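Local coordinates for protein ACP (Streptomyces sp. MSC090213JE08, PDB 6KXF) that probably serves as the acyl carrier protein of a highly reducing type II polyketide synthase, holding the growing ishigamide chain on a phosphopantetheine arm, at residues 7-12 / 72-77; 46-51 / 62-67; 55-60 / 78-83. All blocks are in the same frame, centred on the assembly; numbering follows the deposited sequence.

From the N terminus, helix 8-20 is the first element to be tied back: interaction 1 sets its opening turn against helix 72-81 and so closes a loop of 59 residues. Within that loop lies interaction 2, where helix 41-55 meets the segment 62-67 that follows it after a short detour. Interaction 3 crosses both: 55-60 lies between 46-51 and 62-67, inside both loops, whereas its partner 78-83 lies beyond them. Thr77 meets Leu51, Leu51 meets Ile59, and Ile59 meets Val76. Together the three contacts join the first and last helices, helix 41-55 and its following loop, and the C terminus into one small helical core.

Interaction 1: residues 7-12 / 72-77; sequences ERLSRI and ATYQVT
The carbonyl oxygen of Thr73 is held twice from within its own helix, by the backbone N of Thr77 and by the Thr77 side chain, whose OG1 lies 2.7 Å from Thr73 O. This hydroxyl comes from above the carbonyl plane, 40° out of it. A threonine suits the place because the bond occupies its OG1 inside the helix and leaves its methyl CG2 to meet Ile12 CD1 across the contact. Thr73 lies further along Ile12, near the CG2 branch; its own buried OG1 has no partner in the model.

The body of the contact is apolar, and Tyr74 carries most of it. With CG anti to the backbone N (chi1 -166°), its ring extends from helix 72-81 toward helix 8-20. The CD1-CE1 side is where two aliphatic tips converge: Leu9 CD2 sits 3.4 Å from Tyr74 CD1, and Ile12 CD1 reaches the same Tyr74 CD1 at 3.4 Å. Both methyls approach obliquely, and the Ile12 side chain runs at about a right angle to the tyrosine. A long, flat residue suits a gap this wide, for the helix segments stay 11.3 Å apart at their axes. At the outer end Arg8 CB lies near the ring plane, 4.0 Å from Tyr74 OH.

Segments 8-12 and 72-77 run at 113° to each other. This is plain structural packing, joining the first and last helices of the small helical bundle of a PP-binding carrier protein. Tyr55 of helix 41-55 packs on Ile12 and Leu51 of the same helix on Thr77, and the N-terminal residues Ala5 and Pro6 lie against Tyr74.

Interaction 2: residues 46-51 / 62-67; sequences DVLSAL and NELPKM
Val47 and Met67 meet tip to tip, and the tight part of the contact is built round that meeting. The terminal methyl CE of Met67 lies 3.6 Å from Val47 CG2. It is also 3.9 Å from Leu48 CB, while Leu51 CD1 stands a little further from this same Met67 CE at 4.3 Å. One methyl thus fits among three side chains displayed on a single flank of helix 41-55. Methionine suits the task: its slender, unbranched chain crosses from the loop, and a bend at the last torsion (chi3 61°) turns CE toward the helix while SD passes near Leu48 CD1. Val47, Leu48 and Leu51 are compact aliphatic residues that give such a methyl an apolar seat, and all of them are buried, as is Met67.

Leu64 makes the looser part. It is partly exposed, and it meets only Leu48 across this contact, its CD2 lying 3.9 Å from Leu48 CD1. The two leucines cross at about a right angle, and Leu64 CD2 meets both CD1 and CB of Leu48. Beyond them the loop turns polar: Lys66 NZ and Glu63 OE1, 3.5 Å apart, form a salt bridge on the side facing away from the helix, with Lys66 exposed and Glu63 partly so.

Helix 41-55 begins at Ser41, probably the phosphopantetheine attachment residue as in the carrier-protein family, and the loop after it covers one flank of that helix within the bundle. Leu64 also packs on Leu44 and Ile45, and its side chain is about 7 Å from the bound pantetheine ligand, whose pocket includes Ser41, Leu42 and Ile45. Leu48 touches a basic side chain of a neighbouring protein chain. On the inner side, Val47 packs on Asn19 and Ile20 of helix 8-20, and Met67 rests on Thr73 of helix 72-81.

Interaction 3: residues 55-60 / 78-83; sequences YSIVID and AAAAGW
A T-shaped aromatic pair, Tyr55 with Trp83, joins two chain reversals, since the helices leading to these residues each finish in a Schellman motif, at Ser56 and at Gly82. Positive phi at Gly82 (63°) favours glycine and turns the chain so that the final tryptophan comes back over helix 72-81. Its benzene edge points into the face of Tyr55, with Trp83 CH2 3.7 Å from Tyr55 CZ. The planes stand at 82°, and the indole meanwhile lays a face on Ala81 CB. Replacing Tyr55 by a serine would probably leave the Trp83 edge without its aromatic face and the C terminus freer to move.

Farther along, small residues let the loop lie close to the helix. With Ile57 CG2 anti to the carbonyl carbon and CG1 between the backbone N and that carbon (chi1 57°), CG2 faces Ala81, 3.8 Å from its CB. Ala80 CB lies 3.4 Å from Val58 O and also packs against Ile59 CG1; the lone methyl of alanine suits this close approach to the loop backbone. A water bridges the two backbones, accepting from Val58 N at 2.9 Å and donating to Ala80 O.

Ile59 turns inward onto Leu48 and Leu51 of helix 41-55 and Val76 of helix 72-81. Arg8 of helix 8-20 makes a cation-pi contact with Trp83, and Tyr55 also packs on Arg11 and Ile12 of that helix.

Interaction 1: residues 7-12 / 72-77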
# COMPACT_ATOMS: atom_id res chain seq x y z
N GLU C 7 12.98 44.14 -6.32
CA GLU C 7 13.78 42.89 -6.37
C GLU C 7 12.96 41.69 -5.87
O GLU C 7 13.42 40.54 -5.93
CB GLU C 7 15.04 43.01 -5.52
CG GLU C 7 15.99 44.13 -5.94
CD GLU C 7 16.96 44.54 -4.84
OE1 GLU C 7 17.50 43.64 -4.18
OE2 GLU C 7 17.16 45.76 -4.64
N ARG C 8 11.76 41.95 -5.34
CA ARG C 8 10.84 40.88 -4.97
C ARG C 8 10.44 40.10 -6.25
O ARG C 8 10.49 38.87 -6.25
CB ARG C 8 9.65 41.44 -4.19
CG ARG C 8 9.61 40.99 -2.73
CD ARG C 8 9.93 42.03 -1.67
NE ARG C 8 8.77 42.86 -1.30
CZ ARG C 8 8.49 43.31 -0.07
NH1 ARG C 8 9.16 42.88 0.99
NH2 ARG C 8 7.51 44.17 0.11
N LEU C 9 10.11 40.83 -7.33
CA LEU C 9 9.76 40.22 -8.65
C LEU C 9 10.81 39.17 -9.08
O LEU C 9 10.45 38.08 -9.51
CB LEU C 9 9.63 41.32 -9.70
CG LEU C 9 8.54 41.14 -10.77
CD1 LEU C 9 8.36 39.68 -11.17
CD2 LEU C 9 7.22 41.74 -10.32
N SER C 10 12.10 39.50 -8.96
CA SER C 10 13.23 38.62 -9.39
C SER C 10 13.27 37.31 -8.58
O SER C 10 13.58 36.22 -9.12
CB SER C 10 14.54 39.39 -9.29
OG SER C 10 15.59 38.77 -10.03
N ARG C 11 12.97 37.42 -7.28
CA ARG C 11 12.86 36.27 -6.37
C ARG C 11 11.59 35.48 -6.67
O ARG C 11 11.58 34.26 -6.49
CB ARG C 11 12.84 36.72 -4.90
CG ARG C 11 12.85 35.56 -3.91
CD ARG C 11 14.13 34.74 -3.96
NE ARG C 11 14.02 33.44 -4.64
CZ ARG C 11 14.16 32.25 -4.04
NH1 ARG C 11 14.00 32.14 -2.73
NH2 ARG C 11 14.45 31.18 -4.75
N ILE C 12 10.53 36.17 -7.11
CA ILE C 12 9.24 35.55 -7.44
C ILE C 12 9.37 34.74 -8.74
O ILE C 12 8.98 33.56 -8.77
CB ILE C 12 8.12 36.61 -7.48
CG1 ILE C 12 7.59 36.86 -6.06
CG2 ILE C 12 7.02 36.21 -8.46
CD1 ILE C 12 6.69 38.06 -5.91
N ALA C 72 0.02 38.08 -12.61
CA ALA C 72 -1.23 37.94 -11.83
C ALA C 72 -0.95 37.31 -10.45
O ALA C 72 -1.67 37.59 -9.48
CB ALA C 72 -2.26 37.16 -12.61
N THR C 73 0.11 36.49 -10.36
CA THR C 73 0.50 35.85 -9.08
C THR C 73 1.14 36.90 -8.16
O THR C 73 1.06 36.77 -6.93
CB THR C 73 1.43 34.63 -9.23
OG1 THR C 73 2.79 35.04 -9.06
CG2 THR C 73 1.27 33.88 -10.54
N TYR C 74 1.79 37.92 -8.75
CA TYR C 74 2.37 39.00 -7.97
C TYR C 74 1.27 39.70 -7.16
O TYR C 74 1.48 39.99 -5.98
CB TYR C 74 3.13 40.03 -8.82
CG TYR C 74 3.99 40.94 -7.97
CD1 TYR C 74 5.31 40.61 -7.70
CD2 TYR C 74 3.47 42.08 -7.38
CE1 TYR C 74 6.10 41.40 -6.89
CE2 TYR C 74 4.25 42.89 -6.56
CZ TYR C 74 5.57 42.54 -6.31
OH TYR C 74 6.37 43.31 -5.51
N GLN C 75 0.11 39.95 -7.80
CA GLN C 75 -1.01 40.68 -7.16
C GLN C 75 -1.42 39.92 -5.90
O GLN C 75 -1.50 40.49 -4.79
CB GLN C 75 -2.26 40.85 -8.04
CG GLN C 75 -2.01 40.91 -9.54
CD GLN C 75 -1.09 42.02 -9.97
OE1 GLN C 75 -0.04 42.26 -9.38
NE2 GLN C 75 -1.46 42.68 -11.05
N VAL C 76 -1.67 38.62 -6.11
CA VAL C 76 -2.00 37.66 -5.07
C VAL C 76 -0.92 37.72 -3.99
O VAL C 76 -1.21 38.08 -2.85
CB VAL C 76 -2.17 36.27 -5.69
CG1 VAL C 76 -2.15 35.16 -4.65
CG2 VAL C 76 -3.44 36.21 -6.53
N THR C 77 0.34 37.43 -4.35
CA THR C 77 1.41 37.40 -3.34
C THR C 77 1.35 38.69 -2.50
O THR C 77 1.22 38.63 -1.27
CB THR C 77 2.79 37.20 -3.98
OG1 THR C 77 2.70 36.07 -4.84
CG2 THR C 77 3.89 37.00 -2.96

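Interaction 2: residues 46-51 / 62-67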
# COMPACT_ATOMS: atom_id res chain seq x y z
N ASP C 46 2.66 23.94 -6.14
CA ASP C 46 4.08 24.03 -5.74
C ASP C 46 4.50 25.51 -5.67
O ASP C 46 5.25 25.90 -4.75
CB ASP C 46 4.97 23.19 -6.67
CG ASP C 46 5.82 22.10 -6.02
OD1 ASP C 46 6.10 22.16 -4.79
OD2 ASP C 46 6.22 21.18 -6.77
N VAL C 47 3.98 26.36 -6.58
CA VAL C 47 4.36 27.80 -6.62
C VAL C 47 3.69 28.55 -5.46
O VAL C 47 4.36 29.30 -4.77
CB VAL C 47 4.12 28.51 -7.96
CG1 VAL C 47 4.42 27.62 -9.15
CG2 VAL C 47 2.74 29.12 -8.09
N LEU C 48 2.39 28.32 -5.24
CA LEU C 48 1.71 28.97 -4.10
C LEU C 48 2.42 28.57 -2.79
O LEU C 48 2.69 29.43 -1.93
CB LEU C 48 0.22 28.63 -4.11
CG LEU C 48 -0.59 29.19 -2.94
CD1 LEU C 48 -2.07 29.26 -3.29
CD2 LEU C 48 -0.36 28.38 -1.66
N SER C 49 2.80 27.28 -2.67
CA SER C 49 3.47 26.74 -1.46
C SER C 49 4.83 27.39 -1.25
O SER C 49 5.21 27.66 -0.09
CB SER C 49 3.62 25.23 -1.49
OG SER C 49 4.26 24.77 -0.28
N ALA C 50 5.59 27.57 -2.34
CA ALA C 50 6.94 28.20 -2.31
C ALA C 50 6.84 29.69 -1.89
O ALA C 50 7.54 30.12 -0.99
CB ALA C 50 7.64 28.04 -3.64
N LEU C 51 5.92 30.44 -2.50
CA LEU C 51 5.71 31.84 -2.12
C LEU C 51 5.39 31.95 -0.61
O LEU C 51 6.01 32.76 0.08
CB LEU C 51 4.58 32.45 -2.96
CG LEU C 51 4.80 32.40 -4.47
CD1 LEU C 51 3.59 32.96 -5.21
CD2 LEU C 51 6.06 33.15 -4.87
N ASN C 62 -8.10 29.09 -2.63
CA ASN C 62 -9.19 29.42 -3.58
C ASN C 62 -8.79 30.60 -4.49
O ASN C 62 -9.63 31.10 -5.19
CB ASN C 62 -10.51 29.76 -2.89
CG ASN C 62 -11.05 28.65 -2.02
OD1 ASN C 62 -11.23 28.83 -0.82
ND2 ASN C 62 -11.29 27.49 -2.61
N GLU C 63 -7.53 31.03 -4.46
CA GLU C 63 -7.04 32.09 -5.35
C GLU C 63 -6.06 31.50 -6.37
O GLU C 63 -5.35 32.27 -7.08
CB GLU C 63 -6.41 33.21 -4.52
CG GLU C 63 -7.01 34.58 -4.80
CD GLU C 63 -7.30 35.41 -3.56
OE1 GLU C 63 -8.48 35.52 -3.19
OE2 GLU C 63 -6.33 35.94 -2.98
N LEU C 64 -6.03 30.16 -6.46
CA LEU C 64 -5.22 29.41 -7.46
C LEU C 64 -5.73 29.67 -8.87
O LEU C 64 -4.92 29.83 -9.79
CB LEU C 64 -5.26 27.90 -7.17
CG LEU C 64 -4.26 27.38 -6.14
CD1 LEU C 64 -4.60 25.94 -5.76
CD2 LEU C 64 -2.82 27.47 -6.65
N PRO C 65 -7.07 29.67 -9.13
CA PRO C 65 -7.58 29.98 -10.46
C PRO C 65 -7.26 31.39 -11.02
O PRO C 65 -7.63 31.67 -12.16
CB PRO C 65 -9.11 29.81 -10.31
CG PRO C 65 -9.28 28.91 -9.11
CD PRO C 65 -8.14 29.31 -8.19
N LYS C 66 -6.56 32.23 -10.24
CA LYS C 66 -6.21 33.61 -10.64
C LYS C 66 -4.69 33.78 -10.75
O LYS C 66 -4.21 34.88 -10.95
CB LYS C 66 -6.75 34.61 -9.62
CG LYS C 66 -8.25 34.53 -9.39
CD LYS C 66 -8.88 35.80 -8.85
CE LYS C 66 -8.24 36.32 -7.57
NZ LYS C 66 -9.23 36.50 -6.49
N MET C 67 -3.93 32.70 -10.59
CA MET C 67 -2.48 32.79 -10.57
C MET C 67 -1.94 32.33 -11.93
O MET C 67 -1.44 31.22 -12.07
CB MET C 67 -1.91 31.93 -9.44
CG MET C 67 -2.15 32.54 -8.10
SD MET C 67 -1.69 31.46 -6.73
CE MET C 67 0.06 31.20 -7.01

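Interaction 3: residues 55-60 / 78-83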
# COMPACT_ATOMS: atom_id res chain seq x y z
N TYR C 55 7.92 34.09 2.22
CA TYR C 55 7.53 35.34 2.83
C TYR C 55 6.79 35.14 4.16
O TYR C 55 6.26 36.10 4.72
CB TYR C 55 6.70 36.12 1.80
CG TYR C 55 7.48 36.46 0.55
CD1 TYR C 55 8.67 37.18 0.64
CD2 TYR C 55 7.05 36.08 -0.70
CE1 TYR C 55 9.40 37.51 -0.50
CE2 TYR C 55 7.77 36.40 -1.85
CZ TYR C 55 8.95 37.12 -1.75
OH TYR C 55 9.68 37.43 -2.86
N SER C 56 6.76 33.91 4.70
CA SER C 56 5.93 33.56 5.87
C SER C 56 4.52 34.14 5.74
O SER C 56 4.00 34.70 6.68
CB SER C 56 6.54 34.04 7.17
OG SER C 56 7.81 33.46 7.41
N ILE C 57 3.90 34.04 4.56
CA ILE C 57 2.52 34.52 4.39
C ILE C 57 1.59 33.32 4.21
O ILE C 57 2.03 32.16 4.04
CB ILE C 57 2.38 35.50 3.21
CG1 ILE C 57 2.86 34.88 1.89
CG2 ILE C 57 3.08 36.82 3.50
CD1 ILE C 57 2.30 35.57 0.67
N VAL C 58 0.29 33.62 4.24
CA VAL C 58 -0.75 32.67 3.91
C VAL C 58 -1.47 33.19 2.68
O VAL C 58 -2.00 34.30 2.71
CB VAL C 58 -1.74 32.46 5.07
CG1 VAL C 58 -2.85 31.50 4.69
CG2 VAL C 58 -1.02 32.00 6.33
N ILE C 59 -1.47 32.38 1.61
CA ILE C 59 -2.27 32.62 0.43
C ILE C 59 -3.44 31.64 0.43
O ILE C 59 -3.25 30.43 0.60
CB ILE C 59 -1.43 32.48 -0.85
CG1 ILE C 59 -0.15 33.33 -0.80
CG2 ILE C 59 -2.27 32.80 -2.07
CD1 ILE C 59 0.86 32.99 -1.89
N ASP C 60 -4.65 32.18 0.26
CA ASP C 60 -5.87 31.41 0.23
C ASP C 60 -5.86 30.57 -1.05
O ASP C 60 -5.71 31.13 -2.15
CB ASP C 60 -7.09 32.33 0.36
CG ASP C 60 -8.42 31.65 0.12
OD1 ASP C 60 -8.52 30.44 0.40
OD2 ASP C 60 -9.33 32.34 -0.37
N ALA C 78 1.43 39.84 -3.18
CA ALA C 78 1.49 41.16 -2.54
C ALA C 78 0.23 41.41 -1.70
O ALA C 78 0.35 41.82 -0.54
CB ALA C 78 1.69 42.23 -3.58
N ALA C 79 -0.95 41.16 -2.27
CA ALA C 79 -2.22 41.25 -1.54
C ALA C 79 -2.11 40.52 -0.19
O ALA C 79 -2.12 41.14 0.87
CB ALA C 79 -3.36 40.71 -2.37
N ALA C 80 -1.93 39.19 -0.24
CA ALA C 80 -1.91 38.35 0.96
C ALA C 80 -0.78 38.78 1.91
O ALA C 80 -0.84 38.53 3.12
CB ALA C 80 -1.76 36.90 0.58
N ALA C 81 0.26 39.42 1.37
CA ALA C 81 1.45 39.80 2.14
C ALA C 81 1.27 41.16 2.85
O ALA C 81 2.08 41.49 3.70
CB ALA C 81 2.65 39.83 1.23
N GLY C 82 0.24 41.93 2.47
CA GLY C 82 0.07 43.33 2.90
C GLY C 82 1.21 44.22 2.41
O GLY C 82 1.75 45.03 3.18
N TRP C 83 1.58 44.06 1.13
CA TRP C 83 2.54 44.94 0.42
C TRP C 83 1.77 46.10 -0.24
O TRP C 83 2.34 47.16 -0.51
CB TRP C 83 3.37 44.18 -0.64
CG TRP C 83 4.32 43.14 -0.12
CD1 TRP C 83 4.80 43.01 1.15
CD2 TRP C 83 4.96 42.10 -0.90
NE1 TRP C 83 5.67 41.95 1.23
CE2 TRP C 83 5.78 41.37 -0.01
CE3 TRP C 83 4.90 41.70 -2.24
CZ2 TRP C 83 6.54 40.27 -0.43
CZ3 TRP C 83 5.65 40.62 -2.65
CH2 TRP C 83 6.46 39.90 -1.76
O HOH W 1 -0.63 36.19 5.09